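Local coordinates for protein succinate-semialdehyde dehydrogenase (Synechococcus, PDB 3VZ3) that probably oxidises succinic semialdehyde to succinate with NADP as electron acceptor, as a member of the aldehyde dehydrogenase family, at residues S243-E248 / W395-A400; A168-L173 / V182-L187. The protein carries 1 engineered substitution. All coordinates share one frame; numbering follows the deposited sequence.

Interaction 1: residues S243-E248 / W395-A400; sequences SADLDE and WTNDPA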
ATOM      1  N   SER A 243      -2.100 -10.381 -37.844  1.00 10.86           N
ATOM      2  CA  SER A 243      -3.275 -11.252 -37.808  1.00 10.95           C
ATOM      3  C   SER A 243      -4.482 -10.578 -37.158  1.00 10.90           C
ATOM      4  O   SER A 243      -5.547 -11.208 -37.002  1.00 11.38           O
ATOM      5  CB  SER A 243      -2.966 -12.549 -37.044  1.00 11.26           C
ATOM      6  OG  SER A 243      -2.705 -12.264 -35.679  1.00 11.05           O
ATOM      7  N   ALA A 244      -4.310  -9.313 -36.778  1.00 10.36           N
ATOM      8  CA  ALA A 244      -5.389  -8.539 -36.166  1.00 10.70           C
ATOM      9  C   ALA A 244      -6.608  -8.369 -37.075  1.00 11.32           C
ATOM     10  O   ALA A 244      -6.509  -8.376 -38.303  1.00 11.76           O
ATOM     11  CB  ALA A 244      -4.877  -7.164 -35.724  1.00 10.33           C
ATOM     12  N   ASP A 245      -7.755  -8.195 -36.440  1.00 12.06           N
ATOM     13  CA  ASP A 245      -8.968  -7.807 -37.133  1.00 13.06           C
ATOM     14  C   ASP A 245      -8.833  -6.278 -37.339  1.00 12.60           C
ATOM     15  O   ASP A 245      -9.189  -5.482 -36.455  1.00 11.47           O
ATOM     16  CB  ASP A 245     -10.169  -8.203 -36.262  1.00 13.87           C
ATOM     17  CG  ASP A 245     -10.172  -9.709 -35.913  1.00 16.45           C
ATOM     18  OD1 ASP A 245     -10.483 -10.538 -36.795  1.00 17.87           O
ATOM     19  OD2 ASP A 245      -9.844 -10.045 -34.749  1.00 19.86           O
ATOM     20  N   LEU A 246      -8.274  -5.884 -38.488  1.00 12.32           N
ATOM     21  CA  LEU A 246      -7.788  -4.500 -38.683  1.00 12.76           C
ATOM     22  C   LEU A 246      -8.867  -3.430 -38.628  1.00 12.53           C
ATOM     23  O   LEU A 246      -8.669  -2.389 -38.002  1.00 12.55           O
ATOM     24  CB  LEU A 246      -6.994  -4.343 -39.989  1.00 13.29           C
ATOM     25  CG  LEU A 246      -5.625  -4.996 -40.143  1.00 15.55           C
ATOM     26  CD1 LEU A 246      -5.115  -4.674 -41.535  1.00 16.04           C
ATOM     27  CD2 LEU A 246      -4.629  -4.511 -39.086  1.00 16.21           C
ATOM     28  N   ASP A 247     -10.010  -3.683 -39.267  1.00 13.00           N
ATOM     29  CA  ASP A 247     -11.100  -2.706 -39.236  1.00 12.91           C
ATOM     30  C   ASP A 247     -11.617  -2.474 -37.812  1.00 12.31           C
ATOM     31  O   ASP A 247     -11.858  -1.326 -37.420  1.00 11.73           O
ATOM     32  CB  ASP A 247     -12.226  -3.102 -40.191  1.00 13.29           C
ATOM     33  CG  ASP A 247     -11.870  -2.844 -41.657  1.00 16.04           C
ATOM     34  OD1 ASP A 247     -10.932  -2.074 -41.954  1.00 17.06           O
ATOM     35  OD2 ASP A 247     -12.551  -3.413 -42.522  1.00 20.37           O
ATOM     36  N   GLU A 248     -11.738  -3.545 -37.027  1.00 11.79           N
ATOM     37  CA  GLU A 248     -12.153  -3.404 -35.627  1.00 11.23           C
ATOM     38  C   GLU A 248     -11.095  -2.631 -34.825  1.00  9.94           C
ATOM     39  O   GLU A 248     -11.436  -1.751 -34.026  1.00 10.15           O
ATOM     40  CB  GLU A 248     -12.429  -4.758 -34.958  1.00 10.93           C
ATOM     41  CG  GLU A 248     -13.177  -4.582 -33.619  1.00 11.64           C
ATOM     42  CD  GLU A 248     -13.202  -5.812 -32.705  1.00 12.92           C
ATOM     43  OE1 GLU A 248     -12.659  -6.871 -33.090  1.00 15.29           O
ATOM     44  OE2 GLU A 248     -13.774  -5.689 -31.582  1.00 14.46           O
ATOM     45  N   TRP A 395      -3.410  -6.343 -30.395  1.00  6.35           N
ATOM     46  CA  TRP A 395      -4.325  -6.956 -31.378  1.00  8.04           C
ATOM     47  C   TRP A 395      -3.605  -7.996 -32.225  1.00  8.43           C
ATOM     48  O   TRP A 395      -2.723  -7.676 -33.014  1.00  8.29           O
ATOM     49  CB  TRP A 395      -4.960  -5.859 -32.251  1.00  8.04           C
ATOM     50  CG  TRP A 395      -5.781  -4.905 -31.432  1.00  8.14           C
ATOM     51  CD1 TRP A 395      -5.315  -3.977 -30.510  1.00  7.00           C
ATOM     52  CD2 TRP A 395      -7.214  -4.805 -31.406  1.00  7.61           C
ATOM     53  NE1 TRP A 395      -6.373  -3.317 -29.935  1.00  8.56           N
ATOM     54  CE2 TRP A 395      -7.544  -3.803 -30.459  1.00  7.33           C
ATOM     55  CE3 TRP A 395      -8.250  -5.467 -32.093  1.00 10.28           C
ATOM     56  CZ2 TRP A 395      -8.872  -3.425 -30.189  1.00  7.87           C
ATOM     57  CZ3 TRP A 395      -9.571  -5.110 -31.812  1.00  8.64           C
ATOM     58  CH2 TRP A 395      -9.869  -4.098 -30.861  1.00  8.25           C
ATOM     59  N   THR A 396      -4.001  -9.257 -32.048  1.00  8.57           N
ATOM     60  CA  THR A 396      -3.395 -10.396 -32.744  1.00  8.99           C
ATOM     61  C   THR A 396      -4.278 -11.592 -32.473  1.00  9.40           C
ATOM     62  O   THR A 396      -4.876 -11.691 -31.397  1.00  9.24           O
ATOM     63  CB  THR A 396      -1.957 -10.712 -32.256  1.00  9.39           C
ATOM     64  OG1 THR A 396      -1.539 -11.968 -32.803  1.00 10.01           O
ATOM     65  CG2 THR A 396      -1.870 -10.765 -30.713  1.00  8.32           C
ATOM     66  N   ASN A 397      -4.352 -12.492 -33.448  1.00 10.05           N
ATOM     67  CA  ASN A 397      -5.084 -13.735 -33.284  1.00 11.13           C
ATOM     68  C   ASN A 397      -4.148 -14.943 -33.235  1.00 11.87           C
ATOM     69  O   ASN A 397      -4.585 -16.087 -33.370  1.00 12.75           O
ATOM     70  CB  ASN A 397      -6.144 -13.870 -34.388  1.00 11.46           C
ATOM     71  CG  ASN A 397      -7.307 -12.920 -34.162  1.00 12.47           C
ATOM     72  OD1 ASN A 397      -7.530 -11.968 -34.931  1.00 14.88           O
ATOM     73  ND2 ASN A 397      -8.034 -13.147 -33.081  1.00 11.15           N
ATOM     74  N   ASP A 398      -2.863 -14.672 -33.028  1.00 11.87           N
ATOM     75  CA  ASP A 398      -1.877 -15.734 -32.839  1.00 12.84           C
ATOM     76  C   ASP A 398      -1.732 -16.009 -31.343  1.00 12.37           C
ATOM     77  O   ASP A 398      -1.286 -15.128 -30.600  1.00 11.56           O
ATOM     78  CB  ASP A 398      -0.528 -15.335 -33.428  1.00 13.07           C
ATOM     79  CG  ASP A 398       0.499 -16.448 -33.331  1.00 16.42           C
ATOM     80  OD1 ASP A 398       0.631 -17.186 -34.313  1.00 21.91           O
ATOM     81  OD2 ASP A 398       1.148 -16.603 -32.275  1.00 18.56           O
ATOM     82  N   PRO A 399      -2.133 -17.213 -30.888  1.00 13.34           N
ATOM     83  CA  PRO A 399      -2.060 -17.525 -29.445  1.00 12.77           C
ATOM     84  C   PRO A 399      -0.705 -17.219 -28.788  1.00 12.35           C
ATOM     85  O   PRO A 399      -0.665 -16.650 -27.686  1.00 11.65           O
ATOM     86  CB  PRO A 399      -2.384 -19.025 -29.389  1.00 13.95           C
ATOM     87  CG  PRO A 399      -3.211 -19.275 -30.600  1.00 15.17           C
ATOM     88  CD  PRO A 399      -2.706 -18.327 -31.670  1.00 14.20           C
ATOM     89  N   ALA A 400       0.392 -17.584 -29.456  1.00 12.09           N
ATOM     90  CA  ALA A 400       1.725 -17.391 -28.883  1.00 11.49           C
ATOM     91  C   ALA A 400       2.039 -15.905 -28.707  1.00 10.48           C
ATOM     92  O   ALA A 400       2.549 -15.507 -27.665  1.00 10.33           O
ATOM     93  CB  ALA A 400       2.802 -18.096 -29.727  1.00 12.57           C
TER

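Interaction 2: residues A168-L173 / V182-L187; sequences AVEAIL and VFQTLL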
ATOM      1  N   ALA A 168     -22.551  17.910  -6.197  1.00  8.18           N
ATOM      2  CA  ALA A 168     -23.593  16.984  -6.639  1.00  9.27           C
ATOM      3  C   ALA A 168     -23.395  15.598  -6.048  1.00  8.60           C
ATOM      4  O   ALA A 168     -24.361  14.982  -5.582  1.00  8.61           O
ATOM      5  CB  ALA A 168     -23.636  16.905  -8.173  1.00  9.57           C
ATOM      6  N   VAL A 169     -22.157  15.105  -6.067  1.00  8.61           N
ATOM      7  CA  VAL A 169     -21.869  13.786  -5.496  1.00  8.16           C
ATOM      8  C   VAL A 169     -22.238  13.715  -4.008  1.00  7.89           C
ATOM      9  O   VAL A 169     -22.910  12.781  -3.575  1.00  7.74           O
ATOM     10  CB  VAL A 169     -20.415  13.355  -5.747  1.00  8.59           C
ATOM     11  CG1 VAL A 169     -20.099  12.092  -4.956  1.00 10.60           C
ATOM     12  CG2 VAL A 169     -20.192  13.159  -7.262  1.00  9.16           C
ATOM     13  N   GLU A 170     -21.835  14.729  -3.242  1.00  7.62           N
ATOM     14  CA  GLU A 170     -22.198  14.818  -1.840  1.00  8.49           C
ATOM     15  C   GLU A 170     -23.720  14.819  -1.665  1.00  8.59           C
ATOM     16  O   GLU A 170     -24.253  14.126  -0.796  1.00  7.80           O
ATOM     17  CB  GLU A 170     -21.599  16.101  -1.272  1.00  8.63           C
ATOM     18  CG  GLU A 170     -21.901  16.349   0.180  1.00 10.88           C
ATOM     19  CD  GLU A 170     -21.288  17.657   0.620  1.00 14.01           C
ATOM     20  OE1 GLU A 170     -21.563  18.711  -0.025  1.00 15.97           O
ATOM     21  OE2 GLU A 170     -20.520  17.626   1.583  1.00 11.12           O
ATOM     22  N   ALA A 171     -24.412  15.577  -2.518  1.00  8.11           N
ATOM     23  CA  ALA A 171     -25.879  15.705  -2.439  1.00  8.29           C
ATOM     24  C   ALA A 171     -26.599  14.392  -2.746  1.00  8.09           C
ATOM     25  O   ALA A 171     -27.601  14.074  -2.097  1.00  8.29           O
ATOM     26  CB  ALA A 171     -26.354  16.795  -3.368  1.00  8.30           C
ATOM     27  N   ILE A 172     -26.077  13.636  -3.712  1.00  7.14           N
ATOM     28  CA  ILE A 172     -26.634  12.318  -4.081  1.00  7.59           C
ATOM     29  C   ILE A 172     -26.567  11.374  -2.886  1.00  7.21           C
ATOM     30  O   ILE A 172     -27.546  10.691  -2.566  1.00  7.39           O
ATOM     31  CB  ILE A 172     -25.838  11.654  -5.258  1.00  7.48           C
ATOM     32  CG1 ILE A 172     -26.178  12.335  -6.592  1.00  8.37           C
ATOM     33  CG2 ILE A 172     -26.097  10.126  -5.324  1.00  7.13           C
ATOM     34  CD1 ILE A 172     -25.144  12.051  -7.698  1.00  7.76           C
ATOM     35  N   LEU A 173     -25.414  11.353  -2.223  1.00  7.18           N
ATOM     36  CA  LEU A 173     -25.204  10.458  -1.081  1.00  6.93           C
ATOM     37  C   LEU A 173     -26.048  10.856   0.135  1.00  7.32           C
ATOM     38  O   LEU A 173     -26.566   9.987   0.849  1.00  8.06           O
ATOM     39  CB  LEU A 173     -23.711  10.336  -0.745  1.00  6.60           C
ATOM     40  CG  LEU A 173     -22.911   9.643  -1.855  1.00  6.40           C
ATOM     41  CD1 LEU A 173     -21.416   9.832  -1.635  1.00  8.52           C
ATOM     42  CD2 LEU A 173     -23.237   8.157  -1.950  1.00  8.29           C
ATOM     43  N   VAL A 182     -20.738  11.320   6.796  1.00  7.56           N
ATOM     44  CA  VAL A 182     -20.208  10.082   6.230  1.00  8.15           C
ATOM     45  C   VAL A 182     -19.470  10.338   4.906  1.00  7.21           C
ATOM     46  O   VAL A 182     -18.476   9.689   4.635  1.00  7.94           O
ATOM     47  CB  VAL A 182     -21.301   9.005   6.105  1.00  8.07           C
ATOM     48  CG1 VAL A 182     -20.827   7.817   5.240  1.00  9.11           C
ATOM     49  CG2 VAL A 182     -21.673   8.510   7.525  1.00  8.25           C
ATOM     50  N   PHE A 183     -19.961  11.291   4.107  1.00  7.40           N
ATOM     51  CA  PHE A 183     -19.281  11.718   2.883  1.00  6.89           C
ATOM     52  C   PHE A 183     -19.410  13.233   2.786  1.00  7.25           C
ATOM     53  O   PHE A 183     -20.527  13.767   2.757  1.00  7.43           O
ATOM     54  CB  PHE A 183     -19.887  11.083   1.628  1.00  7.42           C
ATOM     55  CG  PHE A 183     -19.101  11.384   0.380  1.00  7.69           C
ATOM     56  CD1 PHE A 183     -19.264  12.599  -0.286  1.00  8.67           C
ATOM     57  CD2 PHE A 183     -18.146  10.480  -0.086  1.00  9.11           C
ATOM     58  CE1 PHE A 183     -18.507  12.896  -1.440  1.00  9.87           C
ATOM     59  CE2 PHE A 183     -17.388  10.772  -1.241  1.00  9.45           C
ATOM     60  CZ  PHE A 183     -17.573  11.980  -1.906  1.00 10.11           C
ATOM     61  N   GLN A 184     -18.271  13.920   2.780  1.00  6.81           N
ATOM     62  CA  GLN A 184     -18.266  15.384   2.717  1.00  7.02           C
ATOM     63  C   GLN A 184     -17.342  15.879   1.631  1.00  7.05           C
ATOM     64  O   GLN A 184     -16.222  15.401   1.500  1.00  7.25           O
ATOM     65  CB  GLN A 184     -17.806  15.978   4.041  1.00  7.41           C
ATOM     66  CG  GLN A 184     -18.755  15.730   5.198  1.00  6.80           C
ATOM     67  CD  GLN A 184     -18.181  16.271   6.483  1.00 10.09           C
ATOM     68  OE1 GLN A 184     -17.304  15.646   7.099  1.00 10.20           O
ATOM     69  NE2 GLN A 184     -18.636  17.454   6.878  1.00  8.28           N
ATOM     70  N   THR A 185     -17.828  16.836   0.846  1.00  6.92           N
ATOM     71  CA  THR A 185     -17.013  17.472  -0.165  1.00  6.92           C
ATOM     72  C   THR A 185     -16.333  18.687   0.450  1.00  7.13           C
ATOM     73  O   THR A 185     -16.992  19.516   1.082  1.00  7.98           O
ATOM     74  CB  THR A 185     -17.895  17.876  -1.371  1.00  7.56           C
ATOM     75  OG1 THR A 185     -18.206  16.692  -2.109  1.00  6.76           O
ATOM     76  CG2 THR A 185     -17.182  18.848  -2.291  1.00  7.42           C
ATOM     77  N   LEU A 186     -15.020  18.773   0.254  1.00  6.45           N
ATOM     78  CA  LEU A 186     -14.209  19.890   0.728  1.00  7.18           C
ATOM     79  C   LEU A 186     -13.860  20.807  -0.437  1.00  7.04           C
ATOM     80  O   LEU A 186     -13.051  20.446  -1.300  1.00  6.91           O
ATOM     81  CB  LEU A 186     -12.903  19.347   1.324  1.00  6.84           C
ATOM     82  CG  LEU A 186     -13.032  18.324   2.436  1.00  8.93           C
ATOM     83  CD1 LEU A 186     -11.608  18.014   2.908  1.00  9.85           C
ATOM     84  CD2 LEU A 186     -13.884  18.860   3.598  1.00  9.54           C
ATOM     85  N   LEU A 187     -14.473  21.983  -0.473  1.00  7.32           N
ATOM     86  CA  LEU A 187     -14.122  22.970  -1.496  1.00  7.51           C
ATOM     87  C   LEU A 187     -12.848  23.666  -1.045  1.00  7.61           C
ATOM     88  O   LEU A 187     -12.880  24.733  -0.402  1.00  8.56           O
ATOM     89  CB  LEU A 187     -15.266  23.975  -1.720  1.00  8.59           C
ATOM     90  CG  LEU A 187     -16.548  23.348  -2.312  1.00  8.20           C
ATOM     91  CD1 LEU A 187     -17.553  24.452  -2.538  1.00 10.69           C
ATOM     92  CD2 LEU A 187     -16.298  22.584  -3.621  1.00  9.24           C
TER
HETATM   93  O   HOH W   1     -23.123  13.029   1.569  1.00 12.24           O
HETATM   94  O   HOH W   2     -19.046  19.306   2.912  1.00 14.83           O

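Interaction 1: residues S243-E248 / W395-A400
A244 and T396 bring their CA atoms to 4.4 Å where two chain segments, each leaving a strand, run past one another before turning into helices 246-258 and 399-408. S243 supplies a hydrogen bond across the contact: its OG accepts the backbone N-H of N397 at 2.8 Å, in a nearly straight bond. OG is held between the backbone N and the carbonyl carbon of S243 (chi1 65°), which aims it at that amide. With an alanine at S243 the N-H of N397 would probably lose its acceptor across the contact. T396 OG1 takes the next amide but one, that of D398, at 3.0 Å, an ST turn, and also bonds E401. D398 in turn caps helix 399-408 through E401 N. The segments lie at the C-terminal ends of strands 237-240 and 391-395, parallel neighbours in the seven-stranded sheet of the aldehyde dehydrogenase fold. The CB of A244 meets W395 CB at 3.7 Å. Farther out, E248 reaches the rim of the indole: OE1 stands 3.8 Å from W395 CZ3, at the edge and near the ring plane, with carboxylate and ring 86° apart. The other oxygen of E248, OE2, forms a salt bridge with K457 of the second subunit.

Interaction 2: residues A168-L173 / V182-L187
E170 and F183 carry this contact, one from helix 163-176 and the other from strand 183-185, with L173 and T185 as their chief mates. Helix and strand are the last two elements of a beta-alpha-beta unit that begins at strand 153-157. The helix runs back over the sheet, so the local axes are nearly antiparallel (156°) and pass 7.8 Å apart.

F183 points its ring into the gap between helix and sheet. CG lies anti to the backbone N (chi1 -173°), which turns the ring toward the helix, where L173 CD1 sits over one face, 3.4 Å from F183 CG and displaced from the ring centre toward the rim. This is a CH-pi contact. V169 adds CG1, 3.9 Å from F183 CE1, approaching at a slant. V140 and A144 of helix 138-149 and A154 and L156 of strand 153-157 also touch the ring, making it part of the buried layer between sheet and helices.

E170 works on the polar side. Its chain is extended through CG and CD and reaches obliquely across to the strand, and OE2 takes the backbone N-H of T185 at 2.9 Å. The donor comes from above the carboxylate plane, 66° out of it, although the N-H itself points almost straight at the oxygen. Nearer the helix, E170 CB rests 3.5 Å from T185 OG1, a hydroxyl that is hydrogen-bonded to the carbonyl of A166 one turn earlier in the same helix. The E170 side chain therefore spans from the helix to the strand backbone, and a water completes the link, donating to E170 OE2 at 2.6 Å and to T185 O at 2.8 Å.

How the interactions relate
From the N terminus, interaction 2 comes first: it closes a short connection, with eight residues between its segments, that ends helix 163-176 and leads into strand 183-185, within one beta-alpha-beta unit of the eight-stranded sheet. The chain then continues to 243-248, and interaction 1 closes a far larger loop of 146 residues, which passes through strands 270-274, 329-332, 347-350 and 367-373 before returning at 395-400. The two are in series, neither nested nor crossing. The centres of interactions 1 and 2 lie about 45 Å apart, on opposite sides of the chain's centre. Interaction 2 fixes helix to strand locally, whereas interaction 1 joins sequence-distant neighbours just beyond the C-terminal ends of two adjacent inner strands of the seven-stranded sheet.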